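Local coordinates for protein pyruvate kinase (Pseudomonas aeruginosa, PDB 6QXL) that probably catalyses the last step of glycolysis, moving the phosphate of phosphoenolpyruvate to ADP to give pyruvate and ATP, at residues E20-L25 and R50-L55; G67-P72 and V191-P196; R75-A80 and H98-G103; R83-V88 and G151-D156; D114-C119 and E137-D142. All coordinates share one frame; numbering follows the deposited sequence.

Contact 1 (E20-L25 and R50-L55); sequences EVLEQL and RLVREL
Leu51 opens the contact by offering one branch of its side chain to Leu22. The methyl CD2 of Leu51 stands 3.8 Å from CD1 of Leu22, and the two side chains cross at about a right angle, each presenting a methyl instead of lying along its partner. Leu51 also rests on Pro19, in the first turn of the other helix. One residue on, Val52 meets the second branch of the same leucine. Its CG2, set beside the backbone N with CG1 anti to it (chi1 175°), is 4.2 Å from CD2 of Leu22. A forked leucine thus serves two neighbours on the facing helix, and the compact valine suits a place also packed by Leu12, Val63, Leu65 and Ile26. Helices 19-28 and 42-58 follow the first and second strands of the TIM barrel and stand next to each other on its outside, running the same general way with 48° between the axes of these short segments. A turn beyond Leu51, Leu55 brings both methyls to helix 19-28. Its CD1 sits 3.9 Å from CB of Leu22 and 3.8 Å from the backbone N of Glu23. Its CD2 lies 3.9 Å from CB of Glu23 and against the chain beyond it. Glutamate fits here because its extended chain lies against the leucine methyl along its length, while OE2 at its end forms a salt bridge with Lys58 and a hydrogen bond with His59.

Contact 2 (G67-P72 and V191-P196); sequences GDLQGP and VAVSFP
Leu69 is the main bump of this contact, filling the hollow between Val191 and Val193 over the carbonyl of Ala192. Its CG lies 4.1 Å from CG1 of Val191 and 3.4 Å from O of Ala192, while CD1 reaches toward CG2 of Val193. Two beta-branched residues make the walls, and helix 174-185 closes over the leucine. On the face of the sheet that carries Asp68, the small methyl of Ala192 lies beside the carboxylate. Strands 64-68 and 190-193 are the third and fourth of the TIM barrel, joined in parallel by Ala192 N to Gly67 O (2.8 Å) and Leu69 N to Ala192 O (3.0 Å). Past their C-terminal ends the pairing passes to a side chain: OG of Ser194 donates to O of Leu69 at 2.6 Å. Gly71, having no CB, leaves room for the serine, whose CB packs against its CA. Further out the Pro72 ring slides past Phe195, its CG 3.9 Å from CB of the phenylalanine. These ends border the active site, with malonate about 5 Å from the Asp68 side chain and magnesium about 5 Å from that of Phe195. Arg34 holds OD2 of Asp68 and Lys221 grips OD1; this implies a buried carboxylate fixed in position by two cations, with Lys221 also tying it to OG of Ser194, the serine that joins the two loops.

Contact 3 (R75-A80 and H98-G103); sequences RIAKFA and HARDAG
Three backbone hydrogen bonds, one of them weak, join two irregular loops around a single bridge, where the CA atoms of Phe79 and Gly103 come within 3.7 Å. Lys78 N donates to Arg100 O at 2.8 Å, and Ala80 N to Gly103 O at 2.9 Å in a nearly straight bond (172°). Between them the bond from Gly103 N to Lys78 O is the weak one. A type I turn from Ala99 to Ala102 points the Arg100 carbonyl at the first loop, and a water joins O of Ala99 to O of Lys78. Gly103 allows this close approach because it has no CB to meet the Lys78 carbonyl and the Phe79 ring; CD2 of Phe79 lies 3.6 Å from C of Gly103. The methyl of Ala77 packs against CB and CD of Arg100, small enough to let the bent arginine lie over it. On the exposed side Lys78 and Asp101 run side by side, with Lys78 NZ 4.5 Å from Asp101 OD1, too far for a salt bridge. Just before the turn, His98 reaches across to its last residue, donating in its ring plane from NE2 to O of Ala102 at 2.9 Å, from above the carbonyl plane. The first loop links strands 74-75 and 83-86, the second strands 91-95 and 107-109, and the Phe79 side chain packs on Val108 of strand 107-109.

Contact 4 (R83-V88 and G151-D156); sequences RIELQV and GGPLSD
Arg83-Leu86 and Gly152-Ser155 pair as an antiparallel two-stranded sheet, held by four backbone hydrogen bonds in the pairs Ile84 with Leu154 and Leu86 with Gly152. This small ribbon belongs to the B domain of pyruvate kinase, the mostly beta insertion between the third strand and third helix of the TIM barrel. The two faces differ sharply. On the face of Ile84, Leu86 and Leu154, branched aliphatic side chains meet: CG1 of Ile84 lies 3.9 Å from CB of Leu154, the two chains pointing the same way, while CD1 of Leu86 and CD2 of Leu154 approach to 4.0 Å across an oblique crossing. Phe92, Val132 and Met134 of the larger sheet receive these residues, so large apolar side chains suit this inward side. The other face bears Arg83, Glu85, Pro153 and Ser155 and is largely exposed, which favours charged residues. There Arg83, extended as far as CD and then bent at chi3 (65°), stands alongside Pro153, with its NH2 3.7 Å from CB of the proline at the edge of the guanidinium. Glu85, folded back at chi2 (-81°), brings its carboxylate over the same ring and forms a salt bridge to Arg83, NH2 to OE1 at 3.6 Å. Proline fits between them because its N has no hydrogen to give, and a non-hydrogen-bonded position asks for none toward the partner strand. Gly152 adopts backbone angles that a side chain would not tolerate. Gly151, lacking a CB, lies close against the Leu86 carbonyl, and the methyl CG2 of Val88 sits 3.8 Å from the backbone N of Gly151.

Contact 5 (D114-C119 and E137-D142); sequences DLVKDC and EEVAAD
Val116 makes the tight part of this contact, pressing one methyl into a backbone bend. Its CG1, anti to the backbone N (chi1 171°), comes to 3.3 Å from O of Ala140 and 3.7 Å from O of Ala141, while CG2 lies 4.1 Å from C of Asp142. A valine suits the place: its short forked side chain lets the helix lie close to the turn, and both branches find a surface. The helix 113-118 here covers the end of strand 132-139 in the B domain, whose mixed beta sheet carries that strand next to 143-148; a classic beta bulge, Glu137 and Glu138 facing Arg145, precedes the residues in contact. Val139 marks the looser side. Its CG1 is 4.0 Å from O of Val116 and its CG2 4.1 Å from O of Cys119, so it touches chiefly backbone at the helix end, though Leu144 packs beside it and the Cys119 side chain. A water lies between the segments, 3.2 Å from O of Val116 and further, at 3.4 Å, from O of Ala140. Small Ala140 and Ala141 direct their methyls from the helix, and the Asp142 carboxylate likewise turns off to a hydrogen bond with Ser97.

In the fold
Contacts 1 and 2 belong to the TIM barrel and contacts 3, 4 and 5 to the inserted B domain. Contact 2 is the buried one, joining neighbouring barrel strands at the active-site end with charged and polar groups; contact 1, 24 Å away between centres, is apolar and lies on the barrel's outer helices, and helix 42-58 leads directly into strand 64-68. Contacts 3 and 4 touch: Phe79 N probably bonds to OD1 of Asp156, and the Phe79 ring packs on Ile84. Contact 4 lies at the surface and relies on regular strand pairing, contact 3 on irregular backbone bonds, and contact 5 on a valine against carbonyls. A weak bond between Gln70 and Arg75 links contacts 2 and 3 at the domain junction.

Contact 1 (E20-L25 and R50-L55)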
# COMPACT_ATOMS: atom_id res chain seq x y z
N GLU A 20 -44.34 -1.53 30.04
CA GLU A 20 -43.92 -0.13 29.97
C GLU A 20 -42.43 -0.01 29.62
O GLU A 20 -42.06 0.87 28.83
CB GLU A 20 -44.22 0.64 31.27
CG GLU A 20 -43.83 2.13 31.20
CD GLU A 20 -43.53 2.82 32.53
OE1 GLU A 20 -43.40 2.20 33.62
OE2 GLU A 20 -43.37 4.04 32.42
N VAL A 21 -41.60 -0.87 30.20
CA VAL A 21 -40.17 -0.78 29.97
C VAL A 21 -39.82 -1.33 28.60
O VAL A 21 -39.02 -0.72 27.87
CB VAL A 21 -39.38 -1.48 31.08
CG1 VAL A 21 -37.88 -1.50 30.78
CG2 VAL A 21 -39.63 -0.78 32.42
N LEU A 22 -40.41 -2.47 28.23
CA LEU A 22 -40.18 -3.02 26.91
C LEU A 22 -40.56 -2.03 25.81
O LEU A 22 -39.81 -1.82 24.87
CB LEU A 22 -40.94 -4.32 26.72
CG LEU A 22 -40.35 -5.48 27.53
CD1 LEU A 22 -41.25 -6.70 27.45
CD2 LEU A 22 -38.95 -5.85 27.06
N GLU A 23 -41.71 -1.37 25.97
CA GLU A 23 -42.06 -0.35 24.99
C GLU A 23 -40.96 0.73 24.90
O GLU A 23 -40.57 1.13 23.80
CB GLU A 23 -43.42 0.27 25.31
CG GLU A 23 -43.92 1.24 24.22
CD GLU A 23 -45.40 1.51 24.27
OE1 GLU A 23 -46.00 1.58 25.35
OE2 GLU A 23 -45.99 1.65 23.18
N GLN A 24 -40.45 1.16 26.04
CA GLN A 24 -39.40 2.18 26.06
C GLN A 24 -38.07 1.70 25.43
O GLN A 24 -37.38 2.50 24.79
CB GLN A 24 -39.16 2.65 27.47
CG GLN A 24 -40.18 3.64 27.99
CD GLN A 24 -39.92 3.96 29.45
OE1 GLN A 24 -40.45 3.28 30.37
NE2 GLN A 24 -39.07 4.94 29.69
N LEU A 25 -37.75 0.42 25.61
CA LEU A 25 -36.57 -0.16 24.99
C LEU A 25 -36.71 -0.24 23.47
O LEU A 25 -35.76 0.03 22.73
CB LEU A 25 -36.29 -1.57 25.55
CG LEU A 25 -35.88 -1.75 27.00
CD1 LEU A 25 -35.76 -3.24 27.31
CD2 LEU A 25 -34.61 -1.00 27.31
N ARG A 50 -43.68 -12.62 23.21
CA ARG A 50 -44.91 -12.13 22.62
C ARG A 50 -44.98 -10.61 22.72
O ARG A 50 -45.40 -9.93 21.78
CB ARG A 50 -46.11 -12.79 23.29
CG ARG A 50 -47.50 -12.47 22.80
CD ARG A 50 -48.60 -13.36 23.36
NE ARG A 50 -48.36 -14.81 23.62
CZ ARG A 50 -48.13 -15.74 22.68
NH1 ARG A 50 -47.90 -17.00 23.03
NH2 ARG A 50 -48.10 -15.40 21.39
N LEU A 51 -44.55 -10.08 23.85
CA LEU A 51 -44.67 -8.66 24.13
C LEU A 51 -43.73 -7.83 23.26
O LEU A 51 -44.10 -6.75 22.79
CB LEU A 51 -44.39 -8.42 25.62
CG LEU A 51 -45.12 -7.35 26.42
CD1 LEU A 51 -46.60 -7.30 26.12
CD2 LEU A 51 -44.92 -7.61 27.91
N VAL A 52 -42.51 -8.32 23.04
CA VAL A 52 -41.55 -7.58 22.23
C VAL A 52 -42.03 -7.56 20.79
O VAL A 52 -42.00 -6.51 20.15
CB VAL A 52 -40.12 -8.17 22.34
CG1 VAL A 52 -39.17 -7.45 21.40
CG2 VAL A 52 -39.59 -8.21 23.70
N ARG A 53 -42.50 -8.69 20.29
CA ARG A 53 -43.00 -8.73 18.91
C ARG A 53 -44.21 -7.84 18.70
O ARG A 53 -44.31 -7.19 17.67
CB ARG A 53 -43.27 -10.17 18.47
CG ARG A 53 -41.99 -10.91 18.17
CD ARG A 53 -42.19 -12.38 17.91
NE ARG A 53 -40.97 -12.94 17.30
CZ ARG A 53 -40.64 -14.24 17.28
NH1 ARG A 53 -41.45 -15.15 17.79
NH2 ARG A 53 -39.50 -14.62 16.73
N GLU A 54 -45.10 -7.80 19.68
CA GLU A 54 -46.28 -6.94 19.62
C GLU A 54 -45.88 -5.48 19.62
O GLU A 54 -46.31 -4.71 18.77
CB GLU A 54 -47.20 -7.26 20.80
CG GLU A 54 -48.07 -8.49 20.53
CD GLU A 54 -48.81 -9.03 21.76
OE1 GLU A 54 -49.33 -10.17 21.69
OE2 GLU A 54 -48.88 -8.31 22.77
N LEU A 55 -45.03 -5.11 20.55
CA LEU A 55 -44.61 -3.72 20.70
C LEU A 55 -43.73 -3.25 19.54
O LEU A 55 -43.81 -2.09 19.13
CB LEU A 55 -43.91 -3.56 22.03
CG LEU A 55 -44.86 -3.64 23.22
CD1 LEU A 55 -44.10 -3.94 24.52
CD2 LEU A 55 -45.65 -2.34 23.38

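Contact 2 (G67-P72 and V191-P196)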
# COMPACT_ATOMS: atom_id res chain seq x y z
N GLY A 67 -32.30 -16.57 21.53
CA GLY A 67 -32.40 -17.45 22.68
C GLY A 67 -31.04 -18.00 23.00
O GLY A 67 -30.40 -18.62 22.15
N ASP A 68 -30.61 -17.80 24.24
CA ASP A 68 -29.26 -18.13 24.66
C ASP A 68 -29.29 -19.39 25.53
O ASP A 68 -29.79 -19.34 26.64
CB ASP A 68 -28.64 -16.92 25.40
CG ASP A 68 -27.12 -16.96 25.45
OD1 ASP A 68 -26.57 -18.05 25.71
OD2 ASP A 68 -26.46 -15.91 25.20
N LEU A 69 -28.76 -20.47 25.01
CA LEU A 69 -28.68 -21.74 25.75
C LEU A 69 -27.68 -21.64 26.89
O LEU A 69 -26.60 -21.07 26.74
CB LEU A 69 -28.23 -22.90 24.84
CG LEU A 69 -29.09 -23.14 23.58
CD1 LEU A 69 -28.42 -24.20 22.68
CD2 LEU A 69 -30.54 -23.52 23.98
N GLN A 70 -28.03 -22.21 28.04
CA GLN A 70 -27.15 -22.12 29.21
C GLN A 70 -25.84 -22.84 29.00
O GLN A 70 -24.79 -22.38 29.41
CB GLN A 70 -27.87 -22.67 30.42
CG GLN A 70 -27.00 -22.75 31.68
CD GLN A 70 -27.76 -23.18 32.90
OE1 GLN A 70 -28.25 -22.36 33.61
NE2 GLN A 70 -27.82 -24.52 33.15
N GLY A 71 -25.90 -24.01 28.38
CA GLY A 71 -24.66 -24.75 28.10
C GLY A 71 -24.22 -25.52 29.32
O GLY A 71 -24.87 -25.52 30.40
N PRO A 72 -23.01 -26.12 29.26
CA PRO A 72 -22.39 -26.80 30.38
C PRO A 72 -21.63 -25.84 31.34
O PRO A 72 -20.41 -25.83 31.49
CB PRO A 72 -21.43 -27.72 29.70
CG PRO A 72 -20.95 -26.93 28.50
CD PRO A 72 -22.19 -26.22 28.05
N VAL A 191 -30.53 -18.59 17.83
CA VAL A 191 -30.23 -19.42 18.99
C VAL A 191 -28.72 -19.42 19.18
O VAL A 191 -27.97 -19.68 18.25
CB VAL A 191 -30.73 -20.85 18.78
CG1 VAL A 191 -30.23 -21.78 19.88
CG2 VAL A 191 -32.24 -20.85 18.77
N ALA A 192 -28.29 -19.15 20.41
CA ALA A 192 -26.87 -19.08 20.74
C ALA A 192 -26.44 -20.28 21.54
O ALA A 192 -27.06 -20.63 22.54
CB ALA A 192 -26.57 -17.81 21.50
N VAL A 193 -25.36 -20.92 21.09
CA VAL A 193 -24.79 -22.07 21.77
C VAL A 193 -23.65 -21.61 22.67
O VAL A 193 -22.76 -20.91 22.22
CB VAL A 193 -24.27 -23.09 20.74
CG1 VAL A 193 -23.62 -24.28 21.43
CG2 VAL A 193 -25.40 -23.53 19.86
N SER A 194 -23.68 -22.04 23.94
CA SER A 194 -22.63 -21.69 24.89
C SER A 194 -21.56 -22.76 24.93
O SER A 194 -21.82 -23.95 24.74
CB SER A 194 -23.21 -21.50 26.27
OG SER A 194 -24.14 -20.44 26.31
N PHE A 195 -20.33 -22.29 25.13
CA PHE A 195 -19.13 -23.13 25.35
C PHE A 195 -18.85 -24.14 24.27
O PHE A 195 -18.34 -25.20 24.56
CB PHE A 195 -19.19 -23.88 26.75
CG PHE A 195 -19.09 -23.00 27.93
CD1 PHE A 195 -17.95 -22.36 28.35
CD2 PHE A 195 -20.30 -22.63 28.61
CE1 PHE A 195 -17.97 -21.44 29.43
CE2 PHE A 195 -20.33 -21.74 29.68
CZ PHE A 195 -19.16 -21.21 30.08
N PRO A 196 -19.17 -23.87 22.99
CA PRO A 196 -18.74 -24.83 21.98
C PRO A 196 -17.24 -24.81 21.81
O PRO A 196 -16.60 -23.78 21.99
CB PRO A 196 -19.43 -24.32 20.71
CG PRO A 196 -19.56 -22.89 20.91
CD PRO A 196 -19.78 -22.67 22.37
O HOH W 1 -24.28 -19.82 29.53

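Contact 3 (R75-A80 and H98-G103)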
# COMPACT_ATOMS: atom_id res chain seq x y z
N ARG A 75 -21.98 -24.92 38.07
CA ARG A 75 -22.38 -24.05 39.17
C ARG A 75 -22.22 -24.80 40.49
O ARG A 75 -22.26 -26.03 40.56
CB ARG A 75 -23.82 -23.58 39.05
CG ARG A 75 -24.31 -23.30 37.66
CD ARG A 75 -25.68 -22.58 37.73
NE ARG A 75 -25.98 -21.91 36.44
CZ ARG A 75 -25.91 -20.59 36.20
NH1 ARG A 75 -25.60 -19.70 37.13
NH2 ARG A 75 -26.13 -20.16 34.97
N ILE A 76 -22.05 -24.01 41.54
CA ILE A 76 -22.13 -24.53 42.89
C ILE A 76 -23.59 -24.78 43.31
O ILE A 76 -24.51 -24.36 42.64
CB ILE A 76 -21.39 -23.65 43.90
CG1 ILE A 76 -22.12 -22.33 44.11
CG2 ILE A 76 -19.94 -23.42 43.45
CD1 ILE A 76 -21.30 -21.28 44.86
N ALA A 77 -23.75 -25.49 44.40
CA ALA A 77 -25.07 -25.79 44.98
C ALA A 77 -25.59 -24.64 45.88
O ALA A 77 -25.08 -23.53 45.81
CB ALA A 77 -25.01 -27.12 45.72
N LYS A 78 -26.58 -24.91 46.71
CA LYS A 78 -27.13 -23.88 47.60
C LYS A 78 -26.42 -23.82 48.95
O LYS A 78 -25.77 -24.77 49.38
CB LYS A 78 -28.64 -24.11 47.81
CG LYS A 78 -29.44 -24.19 46.55
CD LYS A 78 -30.88 -24.42 46.82
CE LYS A 78 -31.70 -24.19 45.61
NZ LYS A 78 -33.07 -24.77 45.74
N PHE A 79 -26.66 -22.73 49.65
CA PHE A 79 -26.15 -22.46 50.99
C PHE A 79 -27.32 -22.47 51.96
O PHE A 79 -28.43 -22.30 51.56
CB PHE A 79 -25.51 -21.11 51.05
CG PHE A 79 -24.16 -21.04 50.45
CD1 PHE A 79 -24.01 -20.72 49.13
CD2 PHE A 79 -23.06 -21.23 51.21
CE1 PHE A 79 -22.78 -20.62 48.58
CE2 PHE A 79 -21.82 -21.13 50.66
CZ PHE A 79 -21.67 -20.83 49.35
N ALA A 80 -27.06 -22.75 53.23
CA ALA A 80 -28.12 -22.81 54.24
C ALA A 80 -28.84 -21.51 54.49
O ALA A 80 -30.04 -21.46 54.60
CB ALA A 80 -27.58 -23.36 55.52
N HIS A 98 -20.98 -33.27 49.95
CA HIS A 98 -21.75 -32.31 50.68
C HIS A 98 -23.15 -32.07 50.16
O HIS A 98 -23.37 -31.96 48.97
CB HIS A 98 -21.01 -31.01 50.86
CG HIS A 98 -21.53 -30.21 52.03
ND1 HIS A 98 -21.03 -30.40 53.31
CD2 HIS A 98 -22.44 -29.22 52.12
CE1 HIS A 98 -21.61 -29.56 54.13
NE2 HIS A 98 -22.46 -28.83 53.44
N ALA A 99 -24.10 -32.01 51.08
CA ALA A 99 -25.54 -31.86 50.71
C ALA A 99 -25.74 -30.52 49.95
O ALA A 99 -25.20 -29.47 50.33
CB ALA A 99 -26.41 -31.93 51.95
N ARG A 100 -26.57 -30.59 48.97
CA ARG A 100 -26.86 -29.51 48.05
C ARG A 100 -27.56 -28.31 48.68
O ARG A 100 -27.40 -27.18 48.22
CB ARG A 100 -27.69 -29.94 46.84
CG ARG A 100 -27.19 -31.23 46.19
CD ARG A 100 -26.06 -30.90 45.19
NE ARG A 100 -24.76 -31.41 45.68
CZ ARG A 100 -24.22 -32.56 45.42
NH1 ARG A 100 -24.74 -33.40 44.57
NH2 ARG A 100 -23.09 -32.85 46.05
N ASP A 101 -28.26 -28.55 49.81
CA ASP A 101 -28.97 -27.46 50.46
C ASP A 101 -28.22 -26.89 51.67
O ASP A 101 -28.65 -25.86 52.16
CB ASP A 101 -30.31 -27.97 50.93
CG ASP A 101 -31.25 -28.24 49.81
OD1 ASP A 101 -31.27 -27.43 48.86
OD2 ASP A 101 -32.15 -29.13 49.93
N ALA A 102 -27.11 -27.53 52.11
CA ALA A 102 -26.51 -27.22 53.38
C ALA A 102 -25.18 -26.50 53.33
O ALA A 102 -24.31 -26.74 54.17
CB ALA A 102 -26.36 -28.52 54.15
N GLY A 103 -25.01 -25.60 52.35
CA GLY A 103 -23.73 -24.92 52.21
C GLY A 103 -23.45 -24.06 53.43
O GLY A 103 -24.37 -23.51 54.05
O HOH W 2 -24.29 -27.34 49.48

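Contact 4 (R83-V88 and G151-D156)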
# COMPACT_ATOMS: atom_id res chain seq x y z
N ARG A 83 -26.48 -16.69 51.43
CA ARG A 83 -25.25 -16.16 50.97
C ARG A 83 -24.22 -16.15 52.05
O ARG A 83 -24.53 -16.22 53.19
CB ARG A 83 -25.53 -14.74 50.49
CG ARG A 83 -24.35 -13.99 49.92
CD ARG A 83 -24.77 -12.64 49.42
NE ARG A 83 -25.24 -11.76 50.48
CZ ARG A 83 -24.46 -11.03 51.27
NH1 ARG A 83 -25.00 -10.25 52.19
NH2 ARG A 83 -23.14 -11.09 51.14
N ILE A 84 -22.96 -16.16 51.68
CA ILE A 84 -21.86 -16.03 52.62
C ILE A 84 -20.89 -14.98 52.11
O ILE A 84 -20.95 -14.56 50.96
CB ILE A 84 -21.08 -17.35 52.86
CG1 ILE A 84 -20.46 -17.86 51.53
CG2 ILE A 84 -21.98 -18.42 53.44
CD1 ILE A 84 -19.29 -18.80 51.70
N GLU A 85 -19.96 -14.58 52.97
CA GLU A 85 -18.91 -13.64 52.65
C GLU A 85 -17.57 -14.26 52.99
O GLU A 85 -17.41 -14.82 54.06
CB GLU A 85 -19.11 -12.35 53.46
CG GLU A 85 -19.94 -11.28 52.76
CD GLU A 85 -19.13 -10.47 51.75
OE1 GLU A 85 -19.82 -9.77 50.96
OE2 GLU A 85 -17.86 -10.41 51.79
N LEU A 86 -16.61 -14.14 52.10
CA LEU A 86 -15.29 -14.76 52.24
C LEU A 86 -14.21 -13.72 52.18
O LEU A 86 -14.30 -12.77 51.41
CB LEU A 86 -15.03 -15.81 51.16
CG LEU A 86 -15.86 -17.08 51.17
CD1 LEU A 86 -15.67 -17.85 49.85
CD2 LEU A 86 -15.43 -17.94 52.36
N GLN A 87 -13.18 -13.93 53.01
CA GLN A 87 -12.04 -13.03 53.11
C GLN A 87 -10.79 -13.71 52.57
O GLN A 87 -10.65 -14.94 52.59
CB GLN A 87 -11.82 -12.60 54.54
CG GLN A 87 -13.01 -11.85 55.11
CD GLN A 87 -12.71 -11.29 56.49
OE1 GLN A 87 -11.57 -10.89 56.83
NE2 GLN A 87 -13.76 -11.22 57.31
N VAL A 88 -9.85 -12.89 52.13
CA VAL A 88 -8.59 -13.38 51.62
C VAL A 88 -7.93 -14.24 52.70
O VAL A 88 -7.93 -13.88 53.87
CB VAL A 88 -7.67 -12.23 51.18
CG1 VAL A 88 -6.34 -12.79 50.65
CG2 VAL A 88 -8.39 -11.38 50.10
N GLY A 151 -11.42 -12.12 47.85
CA GLY A 151 -12.64 -12.32 48.59
C GLY A 151 -13.84 -11.68 47.94
O GLY A 151 -13.74 -11.03 46.94
N GLY A 152 -14.98 -11.87 48.60
CA GLY A 152 -16.24 -11.34 48.15
C GLY A 152 -17.39 -12.22 48.58
O GLY A 152 -17.20 -13.17 49.32
N PRO A 153 -18.59 -11.92 48.13
CA PRO A 153 -19.73 -12.76 48.46
C PRO A 153 -19.88 -13.97 47.56
O PRO A 153 -19.41 -13.97 46.43
CB PRO A 153 -20.92 -11.79 48.29
CG PRO A 153 -20.48 -10.89 47.19
CD PRO A 153 -18.98 -10.71 47.37
N LEU A 154 -20.57 -14.99 48.06
CA LEU A 154 -20.91 -16.18 47.29
C LEU A 154 -22.35 -16.53 47.63
O LEU A 154 -22.74 -16.46 48.79
CB LEU A 154 -19.98 -17.33 47.67
CG LEU A 154 -19.35 -18.19 46.56
CD1 LEU A 154 -18.69 -17.35 45.48
CD2 LEU A 154 -18.29 -19.12 47.09
N SER A 155 -23.11 -16.95 46.64
CA SER A 155 -24.51 -17.28 46.86
C SER A 155 -24.92 -18.49 46.00
O SER A 155 -24.13 -18.97 45.18
CB SER A 155 -25.36 -16.05 46.55
OG SER A 155 -25.36 -15.78 45.15
N ASP A 156 -26.16 -18.94 46.18
CA ASP A 156 -26.64 -20.16 45.55
C ASP A 156 -26.41 -20.12 44.03
O ASP A 156 -26.57 -19.09 43.39
CB ASP A 156 -28.12 -20.41 45.83
CG ASP A 156 -28.43 -20.64 47.31
OD1 ASP A 156 -27.55 -20.41 48.18
OD2 ASP A 156 -29.61 -20.99 47.63

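Contact 5 (D114-C119 and E137-D142)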
# COMPACT_ATOMS: atom_id res chain seq x y z
N ASP A 114 -16.89 -34.54 37.58
CA ASP A 114 -15.67 -34.24 36.85
C ASP A 114 -14.92 -32.89 37.14
O ASP A 114 -13.72 -32.90 37.04
CB ASP A 114 -15.83 -34.22 35.35
CG ASP A 114 -16.39 -35.54 34.75
OD1 ASP A 114 -15.90 -36.60 35.16
OD2 ASP A 114 -17.27 -35.47 33.89
N LEU A 115 -15.59 -32.02 37.89
CA LEU A 115 -14.88 -30.82 38.39
C LEU A 115 -13.65 -31.22 39.24
O LEU A 115 -12.55 -30.70 39.06
CB LEU A 115 -15.78 -29.96 39.24
CG LEU A 115 -15.11 -28.66 39.73
CD1 LEU A 115 -14.72 -27.69 38.59
CD2 LEU A 115 -16.04 -27.86 40.64
N VAL A 116 -13.86 -32.13 40.15
CA VAL A 116 -12.82 -32.55 41.07
C VAL A 116 -11.77 -33.42 40.38
O VAL A 116 -10.59 -33.39 40.77
CB VAL A 116 -13.43 -33.32 42.27
CG1 VAL A 116 -12.40 -33.99 43.16
CG2 VAL A 116 -14.34 -32.45 43.10
N LYS A 117 -12.18 -34.13 39.35
CA LYS A 117 -11.27 -34.98 38.59
C LYS A 117 -10.33 -34.18 37.71
O LYS A 117 -9.15 -34.48 37.62
CB LYS A 117 -12.07 -35.98 37.73
CG LYS A 117 -12.73 -37.05 38.64
CD LYS A 117 -13.35 -38.25 37.96
CE LYS A 117 -14.50 -38.81 38.82
NZ LYS A 117 -14.99 -40.15 38.42
N ASP A 118 -10.83 -33.12 37.11
CA ASP A 118 -10.07 -32.30 36.17
C ASP A 118 -9.18 -31.28 36.85
O ASP A 118 -8.13 -30.93 36.33
CB ASP A 118 -11.01 -31.53 35.27
CG ASP A 118 -11.90 -32.47 34.39
OD1 ASP A 118 -11.56 -33.73 34.32
OD2 ASP A 118 -12.90 -31.90 33.84
N CYS A 119 -9.45 -30.91 38.13
CA CYS A 119 -8.63 -30.02 38.85
C CYS A 119 -7.46 -30.67 39.63
O CYS A 119 -7.58 -31.82 40.00
CB CYS A 119 -9.39 -29.12 39.72
SG CYS A 119 -10.46 -28.04 38.79
N GLU A 137 -5.54 -26.07 47.05
CA GLU A 137 -4.42 -26.48 47.91
C GLU A 137 -4.29 -27.99 48.04
O GLU A 137 -3.18 -28.49 48.17
CB GLU A 137 -4.59 -25.88 49.31
CG GLU A 137 -4.20 -24.38 49.45
CD GLU A 137 -4.22 -23.90 50.89
OE1 GLU A 137 -4.98 -24.49 51.70
OE2 GLU A 137 -3.55 -22.89 51.19
N GLU A 138 -5.42 -28.70 48.06
CA GLU A 138 -5.44 -30.15 48.21
C GLU A 138 -6.58 -30.73 47.39
O GLU A 138 -7.64 -30.10 47.24
CB GLU A 138 -5.62 -30.56 49.67
CG GLU A 138 -4.48 -30.18 50.59
CD GLU A 138 -4.69 -30.61 52.04
OE1 GLU A 138 -5.68 -31.25 52.38
OE2 GLU A 138 -3.82 -30.26 52.86
N VAL A 139 -6.36 -31.92 46.85
CA VAL A 139 -7.36 -32.64 46.10
C VAL A 139 -7.59 -33.99 46.79
O VAL A 139 -6.63 -34.67 47.14
CB VAL A 139 -6.91 -32.88 44.64
CG1 VAL A 139 -7.97 -33.61 43.85
CG2 VAL A 139 -6.66 -31.58 43.98
N ALA A 140 -8.85 -34.35 46.95
CA ALA A 140 -9.26 -35.67 47.41
C ALA A 140 -10.22 -36.23 46.37
O ALA A 140 -10.56 -35.58 45.41
CB ALA A 140 -9.94 -35.59 48.79
N ALA A 141 -10.67 -37.47 46.56
CA ALA A 141 -11.54 -38.10 45.56
C ALA A 141 -12.87 -37.36 45.36
O ALA A 141 -13.45 -37.39 44.31
CB ALA A 141 -11.81 -39.55 45.94
N ASP A 142 -13.36 -36.69 46.40
CA ASP A 142 -14.67 -36.09 46.41
C ASP A 142 -14.69 -34.56 46.64
O ASP A 142 -15.78 -34.01 46.78
CB ASP A 142 -15.52 -36.79 47.45
CG ASP A 142 -15.06 -36.51 48.90
OD1 ASP A 142 -13.85 -36.28 49.12
OD2 ASP A 142 -15.91 -36.48 49.82
O HOH W 3 -9.99 -36.26 42.16